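Local coordinates for IPT/TIG domain-containing protein BACOVA_02650 (Bacteroides ovatus, PDB 5E7H) that binds polysaccharide at the bacterial cell surface, probably capturing xyloglucan before its transport into the periplasm for degradation, at residues 26-40 / 59-73. Residues are numbered along the deposited sequence; the frame is centred on the assembly and turned at random.
Sequences FIEVSRVNINGEFDI and PQAPTQSGHISVTAI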
ATOM      1  N   PHE A  26     -15.008  -6.846 -20.142  1.00 35.19           N
ATOM      2  CA  PHE A  26     -13.686  -6.564 -20.686  1.00 35.19           C
ATOM      3  C   PHE A  26     -13.510  -7.372 -21.980  1.00 34.95           C
ATOM      4  O   PHE A  26     -12.649  -8.245 -22.090  1.00 38.33           O
ATOM      5  CB  PHE A  26     -12.587  -6.894 -19.655  1.00 37.29           C
ATOM      6  CG  PHE A  26     -12.598  -6.018 -18.420  1.00 37.15           C
ATOM      7  CD1 PHE A  26     -12.984  -4.681 -18.471  1.00 31.91           C
ATOM      8  CD2 PHE A  26     -12.195  -6.536 -17.198  1.00 30.55           C
ATOM      9  CE1 PHE A  26     -12.968  -3.886 -17.317  1.00 29.86           C
ATOM     10  CE2 PHE A  26     -12.172  -5.738 -16.046  1.00 27.46           C
ATOM     11  CZ  PHE A  26     -12.560  -4.422 -16.119  1.00 26.89           C
ATOM     12  N   ILE A  27     -14.353  -7.057 -22.954  1.00 35.10           N
ATOM     13  CA  ILE A  27     -14.430  -7.814 -24.205  1.00 35.66           C
ATOM     14  C   ILE A  27     -13.619  -7.114 -25.289  1.00 34.17           C
ATOM     15  O   ILE A  27     -13.869  -5.957 -25.612  1.00 42.11           O
ATOM     16  CB  ILE A  27     -15.900  -7.975 -24.655  1.00 40.38           C
ATOM     17  CG1 ILE A  27     -16.684  -8.751 -23.593  1.00 50.71           C
ATOM     18  CG2 ILE A  27     -15.988  -8.685 -26.005  1.00 45.82           C
ATOM     19  CD1 ILE A  27     -18.181  -8.537 -23.650  1.00 54.15           C
ATOM     20  N   GLU A  28     -12.645  -7.831 -25.842  1.00 34.15           N
ATOM     21  CA  GLU A  28     -11.759  -7.293 -26.872  1.00 39.23           C
ATOM     22  C   GLU A  28     -11.155  -5.974 -26.417  1.00 37.85           C
ATOM     23  O   GLU A  28     -11.339  -4.939 -27.052  1.00 36.50           O
ATOM     24  CB  GLU A  28     -12.503  -7.114 -28.203  1.00 43.05           C
ATOM     25  CG  GLU A  28     -12.667  -8.400 -28.974  1.00 53.42           C
ATOM     26  CD  GLU A  28     -11.347  -8.954 -29.479  1.00 54.39           C
ATOM     27  OE1 GLU A  28     -10.744  -8.345 -30.385  1.00 61.93           O
ATOM     28  OE2 GLU A  28     -10.914 -10.005 -28.966  1.00 64.68           O
ATOM     29  N   VAL A  29     -10.433  -6.025 -25.303  1.00 35.52           N
ATOM     30  CA  VAL A  29      -9.755  -4.849 -24.775  1.00 30.05           C
ATOM     31  C   VAL A  29      -8.752  -4.360 -25.806  1.00 37.73           C
ATOM     32  O   VAL A  29      -7.892  -5.122 -26.251  1.00 36.76           O
ATOM     33  CB  VAL A  29      -9.056  -5.167 -23.445  1.00 32.85           C
ATOM     34  CG1 VAL A  29      -8.173  -4.003 -22.979  1.00 32.97           C
ATOM     35  CG2 VAL A  29     -10.096  -5.508 -22.380  1.00 35.74           C
ATOM     36  N   SER A  30      -8.888  -3.100 -26.202  1.00 33.38           N
ATOM     37  CA  SER A  30      -8.070  -2.538 -27.269  1.00 38.91           C
ATOM     38  C   SER A  30      -7.099  -1.492 -26.745  1.00 36.15           C
ATOM     39  O   SER A  30      -6.186  -1.078 -27.448  1.00 35.85           O
ATOM     40  CB  SER A  30      -8.961  -1.931 -28.357  1.00 42.74           C
ATOM     41  OG  SER A  30      -9.751  -0.872 -27.856  1.00 38.40           O
ATOM     42  N   ARG A  31      -7.284  -1.070 -25.499  1.00 30.47           N
ATOM     43  CA  ARG A  31      -6.384  -0.092 -24.920  1.00 29.24           C
ATOM     44  C   ARG A  31      -6.499  -0.079 -23.411  1.00 26.78           C
ATOM     45  O   ARG A  31      -7.601  -0.121 -22.878  1.00 28.90           O
ATOM     46  CB  ARG A  31      -6.685   1.303 -25.456  1.00 35.45           C
ATOM     47  CG  ARG A  31      -5.648   2.325 -25.086  1.00 35.26           C
ATOM     48  CD  ARG A  31      -6.059   3.704 -25.537  1.00 40.18           C
ATOM     49  NE  ARG A  31      -4.980   4.668 -25.363  1.00 44.83           N
ATOM     50  CZ  ARG A  31      -5.119   5.981 -25.495  1.00 59.35           C
ATOM     51  NH1 ARG A  31      -6.302   6.503 -25.801  1.00 68.97           N
ATOM     52  NH2 ARG A  31      -4.073   6.775 -25.319  1.00 58.71           N
ATOM     53  N   VAL A  32      -5.353  -0.026 -22.741  1.00 25.83           N
ATOM     54  CA  VAL A  32      -5.300   0.292 -21.316  1.00 25.44           C
ATOM     55  C   VAL A  32      -4.304   1.433 -21.135  1.00 28.48           C
ATOM     56  O   VAL A  32      -3.099   1.258 -21.334  1.00 27.98           O
ATOM     57  CB  VAL A  32      -4.897  -0.926 -20.441  1.00 25.09           C
ATOM     58  CG1 VAL A  32      -4.721  -0.524 -18.976  1.00 22.78           C
ATOM     59  CG2 VAL A  32      -5.950  -2.022 -20.556  1.00 27.19           C
ATOM     60  N   ASN A  33      -4.822   2.610 -20.784  1.00 25.22           N
ATOM     61  CA  ASN A  33      -4.000   3.800 -20.629  1.00 23.10           C
ATOM     62  C   ASN A  33      -3.769   4.100 -19.160  1.00 23.86           C
ATOM     63  O   ASN A  33      -4.707   4.107 -18.372  1.00 21.92           O
ATOM     64  CB  ASN A  33      -4.641   5.009 -21.303  1.00 24.32           C
ATOM     65  CG  ASN A  33      -3.829   6.271 -21.108  1.00 27.35           C
ATOM     66  OD1 ASN A  33      -4.067   7.021 -20.177  1.00 28.47           O
ATOM     67  ND2 ASN A  33      -2.833   6.487 -21.973  1.00 31.36           N
ATOM     68  N   ILE A  34      -2.510   4.335 -18.812  1.00 20.19           N
ATOM     69  CA  ILE A  34      -2.109   4.670 -17.461  1.00 18.57           C
ATOM     70  C   ILE A  34      -1.875   6.166 -17.285  1.00 19.94           C
ATOM     71  O   ILE A  34      -0.894   6.711 -17.802  1.00 19.50           O
ATOM     72  CB  ILE A  34      -0.821   3.928 -17.075  1.00 17.08           C
ATOM     73  CG1 ILE A  34      -0.919   2.424 -17.363  1.00 20.22           C
ATOM     74  CG2 ILE A  34      -0.515   4.150 -15.612  1.00 17.62           C
ATOM     75  CD1 ILE A  34      -2.101   1.681 -16.734  1.00 20.89           C
ATOM     76  N   ASN A  35      -2.824   6.828 -16.620  1.00 19.76           N
ATOM     77  CA  ASN A  35      -2.698   8.223 -16.187  1.00 20.02           C
ATOM     78  C   ASN A  35      -2.420   9.197 -17.318  1.00 21.07           C
ATOM     79  O   ASN A  35      -1.847  10.258 -17.086  1.00 21.82           O
ATOM     80  CB  ASN A  35      -1.608   8.342 -15.101  1.00 18.32           C
ATOM     81  CG  ASN A  35      -2.016   7.679 -13.798  1.00 17.41           C
ATOM     82  OD1 ASN A  35      -2.991   6.922 -13.760  1.00 18.12           O
ATOM     83  ND2 ASN A  35      -1.296   7.982 -12.717  1.00 17.72           N
ATOM     84  N   GLY A  36      -2.883   8.847 -18.518  1.00 21.08           N
ATOM     85  CA  GLY A  36      -2.653   9.621 -19.736  1.00 24.30           C
ATOM     86  C   GLY A  36      -1.166   9.846 -20.050  1.00 30.20           C
ATOM     87  O   GLY A  36      -0.799  10.816 -20.722  1.00 30.44           O
ATOM     88  N   GLU A  37      -0.322   8.918 -19.610  1.00 22.92           N
ATOM     89  CA  GLU A  37       1.117   9.008 -19.865  1.00 24.00           C
ATOM     90  C   GLU A  37       1.635   7.920 -20.788  1.00 24.52           C
ATOM     91  O   GLU A  37       2.491   8.184 -21.625  1.00 27.30           O
ATOM     92  CB  GLU A  37       1.881   8.952 -18.550  1.00 23.40           C
ATOM     93  CG  GLU A  37       1.611  10.176 -17.708  1.00 24.36           C
ATOM     94  CD  GLU A  37       2.437  10.248 -16.447  1.00 31.66           C
ATOM     95  OE1 GLU A  37       3.510   9.601 -16.373  1.00 27.17           O
ATOM     96  OE2 GLU A  37       1.998  10.963 -15.521  1.00 35.27           O
ATOM     97  N   PHE A  38       1.135   6.703 -20.623  1.00 21.13           N
ATOM     98  CA  PHE A  38       1.546   5.598 -21.494  1.00 22.45           C
ATOM     99  C   PHE A  38       0.481   4.512 -21.543  1.00 24.48           C
ATOM    100  O   PHE A  38      -0.339   4.410 -20.636  1.00 23.48           O
ATOM    101  CB  PHE A  38       2.884   5.011 -21.018  1.00 23.23           C
ATOM    102  CG  PHE A  38       2.870   4.501 -19.594  1.00 21.17           C
ATOM    103  CD1 PHE A  38       3.197   5.335 -18.513  1.00 19.13           C
ATOM    104  CD2 PHE A  38       2.530   3.184 -19.309  1.00 21.24           C
ATOM    105  CE1 PHE A  38       3.177   4.870 -17.221  1.00 20.98           C
ATOM    106  CE2 PHE A  38       2.509   2.721 -18.017  1.00 21.32           C
ATOM    107  CZ  PHE A  38       2.833   3.557 -16.960  1.00 20.71           C
ATOM    108  N   ASP A  39       0.529   3.690 -22.595  1.00 26.72           N
ATOM    109  CA  ASP A  39      -0.398   2.573 -22.786  1.00 25.48           C
ATOM    110  C   ASP A  39       0.292   1.260 -22.451  1.00 31.07           C
ATOM    111  O   ASP A  39       1.509   1.128 -22.609  1.00 34.16           O
ATOM    112  CB  ASP A  39      -0.921   2.508 -24.233  1.00 26.68           C
ATOM    113  CG  ASP A  39      -1.755   3.704 -24.620  1.00 30.07           C
ATOM    114  OD1 ASP A  39      -2.396   4.306 -23.743  1.00 32.74           O
ATOM    115  OD2 ASP A  39      -1.793   4.027 -25.827  1.00 36.86           O
ATOM    116  N   ILE A  40      -0.491   0.286 -22.006  1.00 24.32           N
ATOM    117  CA  ILE A  40      -0.017  -1.083 -21.869  1.00 26.84           C
ATOM    118  C   ILE A  40      -0.192  -1.767 -23.223  1.00 27.42           C
ATOM    119  O   ILE A  40      -1.292  -1.762 -23.761  1.00 33.11           O
ATOM    120  CB  ILE A  40      -0.803  -1.858 -20.789  1.00 24.51           C
ATOM    121  CG1 ILE A  40      -0.819  -1.094 -19.453  1.00 21.48           C
ATOM    122  CG2 ILE A  40      -0.247  -3.281 -20.624  1.00 26.10           C
ATOM    123  CD1 ILE A  40       0.520  -0.892 -18.803  1.00 23.07           C
ATOM    124  N   PRO A  59       4.938  -1.368 -16.425  1.00 16.99           N
ATOM    125  CA  PRO A  59       6.283  -1.303 -17.011  1.00 21.31           C
ATOM    126  C   PRO A  59       7.149  -0.130 -16.542  1.00 27.53           C
ATOM    127  O   PRO A  59       8.377  -0.179 -16.681  1.00 29.41           O
ATOM    128  CB  PRO A  59       6.000  -1.193 -18.501  1.00 25.81           C
ATOM    129  CG  PRO A  59       4.685  -0.533 -18.601  1.00 25.93           C
ATOM    130  CD  PRO A  59       3.899  -0.992 -17.402  1.00 17.53           C
ATOM    131  N   GLN A  60       6.519   0.903 -15.997  1.00 20.28           N
ATOM    132  CA  GLN A  60       7.220   2.103 -15.553  1.00 20.14           C
ATOM    133  C   GLN A  60       6.276   2.862 -14.626  1.00 18.83           C
ATOM    134  O   GLN A  60       5.074   2.607 -14.647  1.00 17.92           O
ATOM    135  CB  GLN A  60       7.629   2.985 -16.725  1.00 22.06           C
ATOM    136  CG  GLN A  60       6.434   3.489 -17.529  1.00 23.58           C
ATOM    137  CD  GLN A  60       6.804   4.173 -18.830  1.00 36.88           C
ATOM    138  OE1 GLN A  60       6.769   3.563 -19.896  1.00 42.56           O
ATOM    139  NE2 GLN A  60       7.122   5.457 -18.751  1.00 45.54           N
ATOM    140  N   ALA A  61       6.821   3.760 -13.810  1.00 18.62           N
ATOM    141  CA  ALA A  61       6.002   4.574 -12.902  1.00 18.02           C
ATOM    142  C   ALA A  61       5.430   5.786 -13.622  1.00 18.45           C
ATOM    143  O   ALA A  61       6.160   6.514 -14.283  1.00 21.60           O
ATOM    144  CB  ALA A  61       6.814   5.029 -11.723  1.00 18.10           C
ATOM    145  N   PRO A  62       4.121   6.030 -13.471  1.00 17.39           N
ATOM    146  CA  PRO A  62       3.596   7.358 -13.817  1.00 20.22           C
ATOM    147  C   PRO A  62       4.324   8.465 -13.057  1.00 17.19           C
ATOM    148  O   PRO A  62       4.674   8.261 -11.900  1.00 19.48           O
ATOM    149  CB  PRO A  62       2.126   7.284 -13.367  1.00 23.25           C
ATOM    150  CG  PRO A  62       1.841   5.852 -13.115  1.00 22.54           C
ATOM    151  CD  PRO A  62       3.124   5.182 -12.793  1.00 17.49           C
ATOM    152  N   THR A  63       4.511   9.621 -13.696  1.00 21.08           N
ATOM    153  CA  THR A  63       5.160  10.759 -13.063  1.00 22.83           C
ATOM    154  C   THR A  63       4.140  11.651 -12.357  1.00 19.96           C
ATOM    155  O   THR A  63       4.527  12.501 -11.559  1.00 21.72           O
ATOM    156  CB  THR A  63       5.944  11.613 -14.090  1.00 22.48           C
ATOM    157  OG1 THR A  63       5.038  12.269 -14.975  1.00 27.39           O
ATOM    158  CG2 THR A  63       6.896  10.739 -14.920  1.00 29.21           C
ATOM    159  N   GLN A  64       2.850  11.445 -12.638  1.00 17.53           N
ATOM    160  CA  GLN A  64       1.767  12.236 -12.044  1.00 17.39           C
ATOM    161  C   GLN A  64       0.621  11.316 -11.690  1.00 20.39           C
ATOM    162  O   GLN A  64       0.508  10.216 -12.236  1.00 18.29           O
ATOM    163  CB  GLN A  64       1.260  13.316 -12.997  1.00 19.86           C
ATOM    164  CG  GLN A  64       2.313  14.300 -13.457  1.00 22.88           C
ATOM    165  CD  GLN A  64       1.769  15.294 -14.457  1.00 25.24           C
ATOM    166  OE1 GLN A  64       0.684  15.106 -15.017  1.00 27.94           O
ATOM    167  NE2 GLN A  64       2.519  16.359 -14.690  1.00 31.22           N
ATOM    168  N   SER A  65      -0.236  11.767 -10.784  1.00 16.53           N
ATOM    169  CA  SER A  65      -1.467  11.065 -10.475  1.00 15.42           C
ATOM    170  C   SER A  65      -2.413  11.106 -11.687  1.00 15.27           C
ATOM    171  O   SER A  65      -2.227  11.874 -12.620  1.00 18.34           O
ATOM    172  CB  SER A  65      -2.138  11.684  -9.260  1.00 18.06           C
ATOM    173  OG  SER A  65      -2.416  13.056  -9.497  1.00 18.03           O
ATOM    174  N   GLY A  66      -3.421  10.241 -11.669  1.00 15.40           N
ATOM    175  CA  GLY A  66      -4.349  10.129 -12.781  1.00 16.44           C
ATOM    176  C   GLY A  66      -5.266   8.944 -12.585  1.00 15.71           C
ATOM    177  O   GLY A  66      -5.496   8.514 -11.460  1.00 16.61           O
ATOM    178  N   HIS A  67      -5.811   8.435 -13.691  1.00 18.74           N
ATOM    179  CA  HIS A  67      -6.674   7.267 -13.652  1.00 18.11           C
ATOM    180  C   HIS A  67      -6.287   6.286 -14.739  1.00 19.41           C
ATOM    181  O   HIS A  67      -5.670   6.665 -15.731  1.00 21.13           O
ATOM    182  CB  HIS A  67      -8.132   7.671 -13.820  1.00 20.33           C
ATOM    183  CG  HIS A  67      -8.596   8.641 -12.784  1.00 20.20           C
ATOM    184  ND1 HIS A  67      -9.104   8.235 -11.569  1.00 24.47           N
ATOM    185  CD2 HIS A  67      -8.589   9.995 -12.757  1.00 21.80           C
ATOM    186  CE1 HIS A  67      -9.405   9.299 -10.846  1.00 25.83           C
ATOM    187  NE2 HIS A  67      -9.100  10.378 -11.542  1.00 20.89           N
ATOM    188  N   ILE A  68      -6.657   5.029 -14.541  1.00 19.37           N
ATOM    189  CA  ILE A  68      -6.543   4.029 -15.596  1.00 19.04           C
ATOM    190  C   ILE A  68      -7.795   4.029 -16.459  1.00 20.58           C
ATOM    191  O   ILE A  68      -8.915   4.023 -15.943  1.00 24.09           O
ATOM    192  CB  ILE A  68      -6.318   2.626 -15.003  1.00 17.69           C
ATOM    193  CG1 ILE A  68      -5.051   2.594 -14.129  1.00 18.58           C
ATOM    194  CG2 ILE A  68      -6.238   1.581 -16.125  1.00 20.81           C
ATOM    195  CD1 ILE A  68      -4.852   1.301 -13.396  1.00 20.16           C
ATOM    196  N   SER A  69      -7.606   4.082 -17.777  1.00 20.65           N
ATOM    197  CA  SER A  69      -8.711   3.998 -18.744  1.00 23.65           C
ATOM    198  C   SER A  69      -8.627   2.686 -19.511  1.00 25.24           C
ATOM    199  O   SER A  69      -7.580   2.362 -20.070  1.00 27.50           O
ATOM    200  CB  SER A  69      -8.670   5.173 -19.723  1.00 33.90           C
ATOM    201  OG  SER A  69      -8.853   6.399 -19.036  1.00 39.10           O
ATOM    202  N   VAL A  70      -9.736   1.956 -19.551  1.00 25.57           N
ATOM    203  CA  VAL A  70      -9.829   0.690 -20.271  1.00 23.85           C
ATOM    204  C   VAL A  70     -10.811   0.836 -21.423  1.00 25.48           C
ATOM    205  O   VAL A  70     -11.965   1.202 -21.213  1.00 28.90           O
ATOM    206  CB  VAL A  70     -10.282  -0.464 -19.344  1.00 23.88           C
ATOM    207  CG1 VAL A  70     -10.396  -1.783 -20.130  1.00 29.98           C
ATOM    208  CG2 VAL A  70      -9.327  -0.614 -18.169  1.00 28.26           C
ATOM    209  N   THR A  71     -10.345   0.575 -22.641  1.00 26.83           N
ATOM    210  CA  THR A  71     -11.226   0.575 -23.806  1.00 33.34           C
ATOM    211  C   THR A  71     -11.528  -0.859 -24.207  1.00 30.48           C
ATOM    212  O   THR A  71     -10.619  -1.665 -24.388  1.00 30.64           O
ATOM    213  CB  THR A  71     -10.611   1.320 -25.001  1.00 35.14           C
ATOM    214  OG1 THR A  71     -10.343   2.678 -24.639  1.00 32.55           O
ATOM    215  CG2 THR A  71     -11.569   1.313 -26.195  1.00 35.62           C
ATOM    216  N   ALA A  72     -12.815  -1.168 -24.319  1.00 35.04           N
ATOM    217  CA  ALA A  72     -13.276  -2.479 -24.750  1.00 34.54           C
ATOM    218  C   ALA A  72     -14.261  -2.261 -25.885  1.00 35.40           C
ATOM    219  O   ALA A  72     -14.519  -1.123 -26.266  1.00 34.82           O
ATOM    220  CB  ALA A  72     -13.924  -3.244 -23.602  1.00 34.50           C
ATOM    221  N   ILE A  73     -14.808  -3.342 -26.417  1.00 40.48           N
ATOM    222  CA  ILE A  73     -15.695  -3.228 -27.577  1.00 41.78           C
ATOM    223  C   ILE A  73     -16.918  -2.362 -27.257  1.00 46.06           C
ATOM    224  O   ILE A  73     -17.434  -1.651 -28.121  1.00 47.25           O
ATOM    225  CB  ILE A  73     -16.160  -4.609 -28.073  1.00 45.40           C
ATOM    226  CG1 ILE A  73     -17.120  -4.460 -29.259  1.00 53.10           C
ATOM    227  CG2 ILE A  73     -16.858  -5.390 -26.972  1.00 45.25           C
ATOM    228  CD1 ILE A  73     -16.622  -3.556 -30.381  1.00 58.33           C
TER
HETATM  229  O   HOH W   1      -6.197   7.247 -18.366  1.00 27.97           O
HETATM  230  O   HOH W   2      -0.065  12.825 -16.402  1.00 28.19           O
HETATM  231  O   HOH W   3       5.991   7.400 -16.834  1.00 39.65           O
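Glu37 OE1 accepts a nearly straight bond from Thr63 N (2.9 Å, 171°) through its syn lone pair, and a weak one from a water that also accepts from Gln60 NE2. OE2 of Glu37 takes a weak bond from Gln64 N, and a water bridges it to Gln64 OE1. The loop that carries Thr63 and Gln64 leads into one of the two antiparallel sheets of the IPT/TIG domain, an immunoglobulin-like E-set fold. There strand 68-72 runs antiparallel to 31-34, with Arg31 and Asn33 in hydrogen-bonded pairs with Thr71 and Ser69. Ser30 and Arg31 both face Thr71 in a classic beta bulge. Val32, Ile34, Ile68 and Val70 share the inner face, packing with Phe26 toward strands 18-24 and 53-57, while strand 75-78 flanks 68-72 on its other edge. Past the paired strands, Asn35 turns its amide over Gly66, and ND2 meets Gln64 O in the carbonyl plane, on a lone pair (2.9 Å); the same nitrogen also bonds Phe83 O. With CG of Phe38 set between its backbone N and carbonyl carbon (chi1 58°), the extended Gln60 chain runs over one face of the ring, its amide stacked 12° from the ring plane, with Ile34 CB at the opposite face. Gln60 CG makes the CH-pi contact, 3.7 Å from the Phe38 ring centroid.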